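Local coordinates for periplasmic molybdate-binding protein (Azotobacter vinelandii, PDB 1ATG), which binds molybdate and tungstate in the periplasm, in a cleft between its two domains, and probably delivers the anion to an ABC transporter, at residues A[51-57]-A[190-196]; A[74-78]-A[210-214]; A[123-128]-A[182-188]. One frame throughout, in Å; residues are numbered along the deposited sequence.

Interaction 1 (A[51-57]-A[190-196]); sequences VFFSADE and IVQQAVI
Phe-52 O is gripped by two groups of the facing strand, one of them a hydrogen bond. Val-195 N donates to it at 3.0 Å. Ala-194 CA adds a bent CA-H...O contact, 3.1 Å from Phe-52 O. The return bond, Phe-52 N to Val-195 O, is also 3.0 Å and nearly straight at 172°. Phe-52 and Val-195 are therefore a hydrogen-bonded pair. They are flanked by the non-hydrogen-bonded pairs Val-51 with Ile-196 and Phe-53 with Ala-194. Ser-54 N extends the ladder to Gln-193 O at 2.9 Å. Strand 191-196 runs antiparallel here, whereas strand 2-7 pairs in parallel with 51-53. A late strand returning to fill the sheet between 51-53 and 75-86 is the strand order of type II periplasmic binding proteins. Phe-52 and Val-195 lie on the face covered by helix 58-65. On the other face Phe-53 CD1 sits 3.5 Å from Ala-194 CB, and the Phe-53 ring meets Tyr-77 edge-to-face. Past the end of strand 51-53, Asp-56 O accepts Gln-193 N at 3.1 Å. Ser-54 OG is turned anti to its own N (chi1 -172°), and this brings it 2.8 Å from Asp-56 OD1, to which it donates. That same oxygen caps Ser-59 N. The Glu-57 side chain passes across Val-191, its CD 3.6 Å from Val-191 CG1. Its carboxylate stands at 90° to the Gln-193 amide, which bonds instead to Arg-74 and Thr-76. The Gln-192 amide turns to Tyr-117, Tyr-77 and Asn-9, and Ala-55 touches the bound tungstate.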
loop_
_atom_site.group_PDB
_atom_site.type_symbol
_atom_site.label_atom_id
_atom_site.label_comp_id
_atom_site.label_asym_id
_atom_site.label_seq_id
_atom_site.Cartn_x
_atom_site.Cartn_y
_atom_site.Cartn_z
ATOM N N VAL A 51 7.036 -15.177 -0.781
ATOM C CA VAL A 51 7.378 -13.798 -1.098
ATOM C C VAL A 51 6.465 -12.842 -0.305
ATOM O O VAL A 51 5.280 -13.122 -0.177
ATOM C CB VAL A 51 7.179 -13.516 -2.601
ATOM C CG1 VAL A 51 7.348 -12.043 -2.965
ATOM C CG2 VAL A 51 8.114 -14.342 -3.484
ATOM N N PHE A 52 7.057 -11.752 0.149
ATOM C CA PHE A 52 6.335 -10.718 0.876
ATOM C C PHE A 52 6.589 -9.360 0.206
ATOM O O PHE A 52 7.719 -8.935 0.074
ATOM C CB PHE A 52 6.796 -10.671 2.332
ATOM C CG PHE A 52 6.345 -9.520 3.181
ATOM C CD1 PHE A 52 5.083 -8.944 3.117
ATOM C CD2 PHE A 52 7.237 -9.010 4.112
ATOM C CE1 PHE A 52 4.748 -7.889 3.951
ATOM C CE2 PHE A 52 6.893 -7.962 4.953
ATOM C CZ PHE A 52 5.638 -7.402 4.874
ATOM N N PHE A 53 5.479 -8.693 -0.138
ATOM C CA PHE A 53 5.470 -7.322 -0.613
ATOM C C PHE A 53 4.993 -6.422 0.540
ATOM O O PHE A 53 3.817 -6.479 0.922
ATOM C CB PHE A 53 4.527 -7.133 -1.797
ATOM C CG PHE A 53 5.011 -7.805 -3.049
ATOM C CD1 PHE A 53 5.986 -7.239 -3.843
ATOM C CD2 PHE A 53 4.479 -9.028 -3.423
ATOM C CE1 PHE A 53 6.444 -7.864 -4.984
ATOM C CE2 PHE A 53 4.918 -9.666 -4.580
ATOM C CZ PHE A 53 5.901 -9.077 -5.354
ATOM N N SER A 54 5.910 -5.645 1.088
ATOM C CA SER A 54 5.511 -4.732 2.162
ATOM C C SER A 54 5.111 -3.366 1.604
ATOM O O SER A 54 5.484 -3.055 0.446
ATOM C CB SER A 54 6.681 -4.549 3.126
ATOM O OG SER A 54 6.243 -3.822 4.265
ATOM N N ALA A 55 4.484 -2.513 2.407
ATOM C CA ALA A 55 4.235 -1.132 2.013
ATOM C C ALA A 55 5.345 -0.222 2.538
ATOM O O ALA A 55 5.241 0.990 2.377
ATOM C CB ALA A 55 2.889 -0.643 2.539
ATOM N N ASP A 56 6.404 -0.778 3.124
ATOM C CA ASP A 56 7.522 0.003 3.619
ATOM C C ASP A 56 8.827 -0.766 3.381
ATOM O O ASP A 56 8.880 -1.815 2.764
ATOM C CB ASP A 56 7.360 0.338 5.100
ATOM C CG ASP A 56 7.413 -0.817 6.064
ATOM O OD1 ASP A 56 7.743 -1.963 5.715
ATOM O OD2 ASP A 56 7.061 -0.558 7.263
ATOM N N GLU A 57 9.899 -0.167 3.865
ATOM C CA GLU A 57 11.233 -0.730 3.859
ATOM C C GLU A 57 11.519 -1.378 5.214
ATOM O O GLU A 57 12.227 -2.384 5.292
ATOM C CB GLU A 57 12.310 0.329 3.640
ATOM C CG GLU A 57 12.130 1.215 2.429
ATOM C CD GLU A 57 13.417 1.934 2.065
ATOM O OE1 GLU A 57 14.249 1.292 1.385
ATOM O OE2 GLU A 57 13.576 3.100 2.466
ATOM N N ILE A 190 6.565 6.708 0.399
ATOM C CA ILE A 190 6.105 5.346 0.689
ATOM C C ILE A 190 6.869 4.376 -0.187
ATOM O O ILE A 190 6.411 3.925 -1.244
ATOM C CB ILE A 190 4.582 5.277 0.496
ATOM C CG1 ILE A 190 3.851 6.313 1.365
ATOM C CG2 ILE A 190 4.058 3.885 0.821
ATOM C CD1 ILE A 190 2.398 6.496 1.002
ATOM N N VAL A 191 8.088 4.070 0.234
ATOM C CA VAL A 191 9.015 3.210 -0.488
ATOM C C VAL A 191 8.741 1.759 -0.133
ATOM O O VAL A 191 8.871 1.390 1.034
ATOM C CB VAL A 191 10.468 3.635 -0.183
ATOM C CG1 VAL A 191 11.415 2.677 -0.883
ATOM C CG2 VAL A 191 10.676 5.074 -0.631
ATOM N N GLN A 192 8.269 0.983 -1.100
ATOM C CA GLN A 192 7.776 -0.356 -0.814
ATOM C C GLN A 192 8.768 -1.421 -1.234
ATOM O O GLN A 192 9.179 -1.480 -2.402
ATOM C CB GLN A 192 6.421 -0.545 -1.538
ATOM C CG GLN A 192 5.480 0.620 -1.274
ATOM C CD GLN A 192 4.067 0.527 -1.778
ATOM O OE1 GLN A 192 3.394 1.559 -1.856
ATOM N NE2 GLN A 192 3.543 -0.653 -2.086
ATOM N N GLN A 193 9.154 -2.252 -0.260
ATOM C CA GLN A 193 10.138 -3.290 -0.540
ATOM C C GLN A 193 9.555 -4.680 -0.395
ATOM O O GLN A 193 8.563 -4.915 0.296
ATOM C CB GLN A 193 11.361 -3.144 0.368
ATOM C CG GLN A 193 12.128 -1.855 0.097
ATOM C CD GLN A 193 13.578 -1.991 0.525
ATOM O OE1 GLN A 193 13.842 -2.455 1.635
ATOM N NE2 GLN A 193 14.496 -1.615 -0.356
ATOM N N ALA A 194 10.171 -5.606 -1.131
ATOM C CA ALA A 194 9.783 -6.988 -1.156
ATOM C C ALA A 194 10.992 -7.866 -0.807
ATOM O O ALA A 194 12.134 -7.463 -0.986
ATOM C CB ALA A 194 9.262 -7.395 -2.528
ATOM N N VAL A 195 10.677 -9.031 -0.255
ATOM C CA VAL A 195 11.722 -10.001 0.058
ATOM C C VAL A 195 11.180 -11.398 -0.250
ATOM O O VAL A 195 9.990 -11.682 -0.285
ATOM C CB VAL A 195 12.177 -10.035 1.529
ATOM C CG1 VAL A 195 13.030 -8.841 1.912
ATOM C CG2 VAL A 195 10.991 -10.168 2.483
ATOM N N ILE A 196 12.141 -12.310 -0.454
ATOM C CA ILE A 196 11.849 -13.732 -0.511
ATOM C C ILE A 196 12.018 -14.241 0.935
ATOM O O ILE A 196 12.927 -13.800 1.628
ATOM C CB ILE A 196 12.780 -14.517 -1.444
ATOM C CG1 ILE A 196 12.530 -14.094 -2.899
ATOM C CG2 ILE A 196 12.590 -16.022 -1.290
ATOM C CD1 ILE A 196 13.493 -14.725 -3.889
HETATM O O HOH W 1 9.135 3.020 3.221
#

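Interaction 2 (A[74-78]-A[210-214]); sequences RFTYA and MSWMK
The Phe-75 ring has the ammonium end of Lys-214 over one face and Met-210 at its edge. Lys-214 NZ lies 3.5 Å from the centroid of the Phe-75 ring and 14° off the ring normal, a cation-pi contact over the face. Lys-214 CE sits over the same ring in a CH-pi contact. Phe-75 and Lys-214 reach toward each other from opposing sides. The lysine chain runs straight as far as CE and bends only at its last torsion (chi4 74°), which turns NZ back toward helix 203-212. There it donates to Met-210 O at 2.9 Å, from well above the carbonyl plane. The ammonium group is thus held by a ring face and, roughly at right angles, a carbonyl of the last helical turn, where the helix end would probably favour a positive charge. Phe-75 CG stands between the backbone N and the carbonyl carbon (chi1 79°), and this projects the ring out from the strand toward the helix. Met-210 slants past the ring edge in a Met-aromatic contact. Its SD is in the ring plane, 5.1 Å from the Phe-75 centroid, and its CE is 3.4 Å from Phe-75 CE1. Met-213 CB adds an edge contact, 4.1 Å from Phe-75 CZ. The contact packs the C-terminal end of helix 203-212 on the first-domain part of strand 75-86. That strand carries a classic beta bulge, where Tyr-77 and Ala-78 both face Gln-192. Met-213 curls inward, and its CE meets Tyr-77 CB at 4.3 Å. The Tyr-77 ring leads away from the helix, and its OH bonds to Ser-54 O and Gln-192. Water 2, in plane at the Phe-75 edge, donates to Tyr-77 O at 2.9 Å and to Met-213 O at 2.8 Å.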
loop_
_atom_site.group_PDB
_atom_site.type_symbol
_atom_site.label_atom_id
_atom_site.label_comp_id
_atom_site.label_asym_id
_atom_site.label_seq_id
_atom_site.Cartn_x
_atom_site.Cartn_y
_atom_site.Cartn_z
ATOM N N ARG A 74 16.068 -8.603 -1.076
ATOM C CA ARG A 74 15.314 -7.372 -0.811
ATOM C C ARG A 74 15.498 -6.295 -1.862
ATOM O O ARG A 74 16.630 -5.953 -2.224
ATOM C CB ARG A 74 15.769 -6.845 0.555
ATOM C CG ARG A 74 14.898 -5.684 1.032
ATOM C CD ARG A 74 15.081 -5.519 2.539
ATOM N NE ARG A 74 16.499 -5.369 2.869
ATOM C CZ ARG A 74 17.128 -4.209 2.760
ATOM N NH1 ARG A 74 16.520 -3.106 2.357
ATOM N NH2 ARG A 74 18.425 -4.140 3.076
ATOM N N PHE A 75 14.396 -5.705 -2.332
ATOM C CA PHE A 75 14.476 -4.626 -3.301
ATOM C C PHE A 75 13.207 -3.774 -3.260
ATOM O O PHE A 75 12.174 -4.192 -2.733
ATOM C CB PHE A 75 14.733 -5.164 -4.706
ATOM C CG PHE A 75 13.534 -5.717 -5.416
ATOM C CD1 PHE A 75 13.016 -6.953 -5.095
ATOM C CD2 PHE A 75 12.914 -5.003 -6.436
ATOM C CE1 PHE A 75 11.913 -7.459 -5.757
ATOM C CE2 PHE A 75 11.810 -5.485 -7.098
ATOM C CZ PHE A 75 11.315 -6.725 -6.765
ATOM N N THR A 76 13.351 -2.568 -3.767
ATOM C CA THR A 76 12.212 -1.651 -3.876
ATOM C C THR A 76 11.430 -1.971 -5.132
ATOM O O THR A 76 11.952 -1.750 -6.241
ATOM C CB THR A 76 12.678 -0.194 -3.885
ATOM O OG1 THR A 76 13.344 0.016 -2.633
ATOM C CG2 THR A 76 11.518 0.770 -4.024
ATOM N N TYR A 77 10.211 -2.475 -5.013
ATOM C CA TYR A 77 9.399 -2.856 -6.161
ATOM C C TYR A 77 8.442 -1.764 -6.611
ATOM O O TYR A 77 7.933 -1.826 -7.740
ATOM C CB TYR A 77 8.620 -4.152 -5.882
ATOM C CG TYR A 77 7.530 -3.999 -4.851
ATOM C CD1 TYR A 77 7.802 -4.122 -3.496
ATOM C CD2 TYR A 77 6.222 -3.734 -5.211
ATOM C CE1 TYR A 77 6.802 -3.965 -2.540
ATOM C CE2 TYR A 77 5.216 -3.559 -4.275
ATOM C CZ TYR A 77 5.528 -3.679 -2.950
ATOM O OH TYR A 77 4.519 -3.508 -2.020
ATOM N N ALA A 78 8.208 -0.768 -5.766
ATOM C CA ALA A 78 7.253 0.290 -6.113
ATOM C C ALA A 78 7.378 1.394 -5.083
ATOM O O ALA A 78 7.770 1.141 -3.928
ATOM C CB ALA A 78 5.833 -0.274 -6.102
ATOM N N MET A 210 10.510 -12.710 -8.612
ATOM C CA MET A 210 11.156 -11.488 -8.155
ATOM C C MET A 210 11.914 -10.816 -9.298
ATOM O O MET A 210 11.918 -9.587 -9.408
ATOM C CB MET A 210 12.048 -11.752 -6.950
ATOM C CG MET A 210 11.266 -12.125 -5.695
ATOM S SD MET A 210 10.403 -10.755 -4.905
ATOM C CE MET A 210 11.697 -10.216 -3.779
ATOM N N SER A 211 12.539 -11.615 -10.167
ATOM C CA SER A 211 13.220 -11.083 -11.341
ATOM C C SER A 211 12.208 -10.500 -12.323
ATOM O O SER A 211 12.368 -9.395 -12.834
ATOM C CB SER A 211 14.055 -12.154 -12.050
ATOM O OG SER A 211 14.528 -11.677 -13.307
ATOM N N TRP A 212 11.114 -11.212 -12.539
ATOM C CA TRP A 212 10.049 -10.781 -13.429
ATOM C C TRP A 212 9.430 -9.460 -12.971
ATOM O O TRP A 212 9.107 -8.578 -13.763
ATOM C CB TRP A 212 8.966 -11.864 -13.516
ATOM C CG TRP A 212 7.854 -11.488 -14.451
ATOM C CD1 TRP A 212 7.810 -11.648 -15.806
ATOM C CD2 TRP A 212 6.607 -10.895 -14.074
ATOM N NE1 TRP A 212 6.627 -11.159 -16.294
ATOM C CE2 TRP A 212 5.861 -10.699 -15.246
ATOM C CE3 TRP A 212 6.049 -10.491 -12.847
ATOM C CZ2 TRP A 212 4.597 -10.129 -15.245
ATOM C CZ3 TRP A 212 4.783 -9.939 -12.854
ATOM C CH2 TRP A 212 4.067 -9.754 -14.035
ATOM N N MET A 213 9.306 -9.290 -11.642
ATOM C CA MET A 213 8.778 -8.061 -11.072
ATOM C C MET A 213 9.569 -6.816 -11.418
ATOM O O MET A 213 9.031 -5.706 -11.319
ATOM C CB MET A 213 8.738 -8.189 -9.545
ATOM C CG MET A 213 7.566 -9.028 -9.054
ATOM S SD MET A 213 5.958 -8.254 -9.299
ATOM C CE MET A 213 6.186 -6.700 -8.428
ATOM N N LYS A 214 10.829 -6.986 -11.827
ATOM C CA LYS A 214 11.669 -5.874 -12.228
ATOM C C LYS A 214 11.648 -5.658 -13.740
ATOM O O LYS A 214 12.232 -4.697 -14.220
ATOM C CB LYS A 214 13.135 -6.157 -11.828
ATOM C CG LYS A 214 13.320 -6.431 -10.343
ATOM C CD LYS A 214 14.727 -6.931 -10.030
ATOM C CE LYS A 214 14.907 -7.209 -8.548
ATOM N NZ LYS A 214 14.225 -8.450 -8.110
HETATM O O HOH W 2 9.469 -3.657 -9.415
#

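Interaction 3 (A[123-128]-A[182-188]); sequences QVLTHL and PPANYYE
The Tyr-186 ring is sandwiched between His-127 over one face and Pro-183 CD over the other. The His-127 and Tyr-186 rings form an offset stack, with centroids 4.2 Å apart and planes at 25°. His-127 CD2 lies over the centre of the tyrosine ring. At the Tyr-186 edge are Val-124 CG1 and, in plane, Asn-185 CG. Leu-128 CD2 touches Tyr-186 CE2 at 3.8 Å. The imidazole has Tyr-186 CA over a face and water 4 in plane at its edge, 2.8 Å from His-127 ND1. His-127 CG is anti to the backbone N (chi1 -173°), which swings the ring out from the helix over Tyr-186. An alanine in place of Tyr-186 would remove the ring and would probably leave the imidazole free to turn and a gap against Pro-183. Val-124 CG2 packs 3.8 Å from Pro-182 CB and also touches Tyr-187, whose OH bonds to Leu-82 N. Gln-123 OE1 takes Glu-188 N at 3.0 Å, with the donor 46° out of the amide plane. Water 3 donates to this oxygen and to Glu-188 O. Helix 116-127 begins with Pro-116 and Tyr-117 of the anion pocket. The loop docked on it leads into strand 191-196, a chain crossing from second domain to first that is characteristic of the two-domain periplasmic binding protein fold.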
loop_
_atom_site.group_PDB
_atom_site.type_symbol
_atom_site.label_atom_id
_atom_site.label_comp_id
_atom_site.label_asym_id
_atom_site.label_seq_id
_atom_site.Cartn_x
_atom_site.Cartn_y
_atom_site.Cartn_z
ATOM N N GLN A 123 1.259 11.540 8.972
ATOM C CA GLN A 123 2.305 12.514 8.743
ATOM C C GLN A 123 1.770 13.754 8.036
ATOM O O GLN A 123 2.220 14.862 8.355
ATOM C CB GLN A 123 3.462 11.908 7.934
ATOM C CG GLN A 123 4.303 10.969 8.792
ATOM C CD GLN A 123 5.324 10.192 8.001
ATOM O OE1 GLN A 123 5.237 10.040 6.782
ATOM N NE2 GLN A 123 6.320 9.652 8.731
ATOM N N VAL A 124 0.838 13.601 7.099
ATOM C CA VAL A 124 0.256 14.766 6.442
ATOM C C VAL A 124 -0.502 15.611 7.453
ATOM O O VAL A 124 -0.371 16.838 7.462
ATOM C CB VAL A 124 -0.664 14.352 5.292
ATOM C CG1 VAL A 124 -1.419 15.542 4.714
ATOM C CG2 VAL A 124 0.162 13.659 4.207
ATOM N N LEU A 125 -1.320 14.986 8.306
ATOM C CA LEU A 125 -2.024 15.770 9.323
ATOM C C LEU A 125 -1.056 16.476 10.264
ATOM O O LEU A 125 -1.280 17.635 10.629
ATOM C CB LEU A 125 -3.005 14.904 10.103
ATOM C CG LEU A 125 -4.141 14.283 9.276
ATOM C CD1 LEU A 125 -5.080 13.571 10.237
ATOM C CD2 LEU A 125 -4.885 15.311 8.450
ATOM N N THR A 126 0.032 15.804 10.627
ATOM C CA THR A 126 1.038 16.455 11.473
ATOM C C THR A 126 1.652 17.617 10.723
ATOM O O THR A 126 1.888 18.700 11.300
ATOM C CB THR A 126 2.095 15.404 11.849
ATOM O OG1 THR A 126 1.481 14.469 12.745
ATOM C CG2 THR A 126 3.338 16.021 12.474
ATOM N N HIS A 127 1.949 17.453 9.439
ATOM C CA HIS A 127 2.542 18.533 8.658
ATOM C C HIS A 127 1.670 19.776 8.646
ATOM O O HIS A 127 2.183 20.905 8.689
ATOM C CB HIS A 127 2.812 18.040 7.232
ATOM C CG HIS A 127 3.581 19.012 6.389
ATOM N ND1 HIS A 127 4.959 19.046 6.346
ATOM C CD2 HIS A 127 3.151 19.993 5.573
ATOM C CE1 HIS A 127 5.325 20.013 5.516
ATOM N NE2 HIS A 127 4.262 20.615 5.050
ATOM N N LEU A 128 0.360 19.595 8.572
ATOM C CA LEU A 128 -0.621 20.660 8.549
ATOM C C LEU A 128 -1.011 21.161 9.931
ATOM O O LEU A 128 -1.811 22.099 10.023
ATOM C CB LEU A 128 -1.878 20.136 7.823
ATOM C CG LEU A 128 -1.661 19.838 6.330
ATOM C CD1 LEU A 128 -2.864 19.089 5.781
ATOM C CD2 LEU A 128 -1.389 21.121 5.562
ATOM N N PRO A 182 -1.433 14.965 -1.365
ATOM C CA PRO A 182 -0.537 15.785 -0.549
ATOM C C PRO A 182 0.833 15.851 -1.221
ATOM O O PRO A 182 1.346 14.849 -1.720
ATOM C CB PRO A 182 -0.461 15.027 0.764
ATOM C CG PRO A 182 -1.695 14.179 0.815
ATOM C CD PRO A 182 -1.922 13.779 -0.639
ATOM N N PRO A 183 1.442 17.032 -1.270
ATOM C CA PRO A 183 2.778 17.155 -1.860
ATOM C C PRO A 183 3.757 16.213 -1.172
ATOM O O PRO A 183 3.629 15.822 -0.008
ATOM C CB PRO A 183 3.112 18.629 -1.667
ATOM C CG PRO A 183 1.784 19.311 -1.640
ATOM C CD PRO A 183 0.891 18.341 -0.878
ATOM N N ALA A 184 4.843 15.902 -1.907
ATOM C CA ALA A 184 5.834 14.938 -1.445
ATOM C C ALA A 184 6.640 15.351 -0.224
ATOM O O ALA A 184 7.219 14.483 0.410
ATOM C CB ALA A 184 6.770 14.567 -2.592
ATOM N N ASN A 185 6.622 16.632 0.123
ATOM C CA ASN A 185 7.287 17.074 1.343
ATOM C C ASN A 185 6.358 17.045 2.549
ATOM O O ASN A 185 6.795 17.394 3.650
ATOM C CB ASN A 185 7.881 18.475 1.169
ATOM C CG ASN A 185 6.859 19.536 0.836
ATOM O OD1 ASN A 185 5.926 19.348 0.062
ATOM N ND2 ASN A 185 7.016 20.720 1.418
ATOM N N TYR A 186 5.110 16.585 2.392
ATOM C CA TYR A 186 4.177 16.547 3.504
ATOM C C TYR A 186 4.226 15.236 4.278
ATOM O O TYR A 186 3.597 15.160 5.342
ATOM C CB TYR A 186 2.736 16.787 3.058
ATOM C CG TYR A 186 2.354 18.192 2.678
ATOM C CD1 TYR A 186 3.230 19.081 2.065
ATOM C CD2 TYR A 186 1.058 18.642 2.929
ATOM C CE1 TYR A 186 2.834 20.360 1.731
ATOM C CE2 TYR A 186 0.648 19.921 2.596
ATOM C CZ TYR A 186 1.547 20.775 1.988
ATOM O OH TYR A 186 1.157 22.053 1.644
ATOM N N TYR A 187 4.897 14.228 3.743
ATOM C CA TYR A 187 5.005 12.926 4.361
ATOM C C TYR A 187 6.273 12.254 3.838
ATOM O O TYR A 187 6.765 12.653 2.769
ATOM C CB TYR A 187 3.795 12.055 4.054
ATOM C CG TYR A 187 3.492 11.745 2.605
ATOM C CD1 TYR A 187 2.915 12.665 1.743
ATOM C CD2 TYR A 187 3.789 10.490 2.091
ATOM C CE1 TYR A 187 2.619 12.346 0.435
ATOM C CE2 TYR A 187 3.506 10.167 0.776
ATOM C CZ TYR A 187 2.924 11.101 -0.050
ATOM O OH TYR A 187 2.620 10.715 -1.335
ATOM N N GLU A 188 6.758 11.242 4.532
ATOM C CA GLU A 188 7.943 10.549 4.003
ATOM C C GLU A 188 7.517 9.623 2.884
ATOM O O GLU A 188 6.505 8.924 3.004
ATOM C CB GLU A 188 8.607 9.777 5.144
ATOM C CG GLU A 188 9.173 10.685 6.236
ATOM C CD GLU A 188 10.410 11.449 5.822
ATOM O OE1 GLU A 188 10.990 11.229 4.733
ATOM O OE2 GLU A 188 10.894 12.307 6.596
HETATM O O HOH W 3 5.511 7.750 5.243
HETATM O O HOH W 4 6.970 17.236 7.111
#

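How the interactions relate
Interactions 1 and 2 belong to the first domain and share one sheet, since strands 191-196 and 75-86 are neighbours in it. They touch through probable hydrogen bonds made by the side chains of Tyr-77 and Arg-74, and through packing of Gln-193 CB on Phe-75 O. Interaction 1 is buried strand pairing, carried by backbone bonds, and reaches the anion site. Interaction 2 is also mostly buried, with Lys-214 exposed at its margin. It joins a helix end to the sheet through side chains. Interaction 3 lies in the other domain, its centre about 21 Å from that of interaction 1, and is partly buried. It relies on ring stacking, one hydrogen bond to a side-chain amide and waters. Segment 182-188 runs almost directly into 190-196.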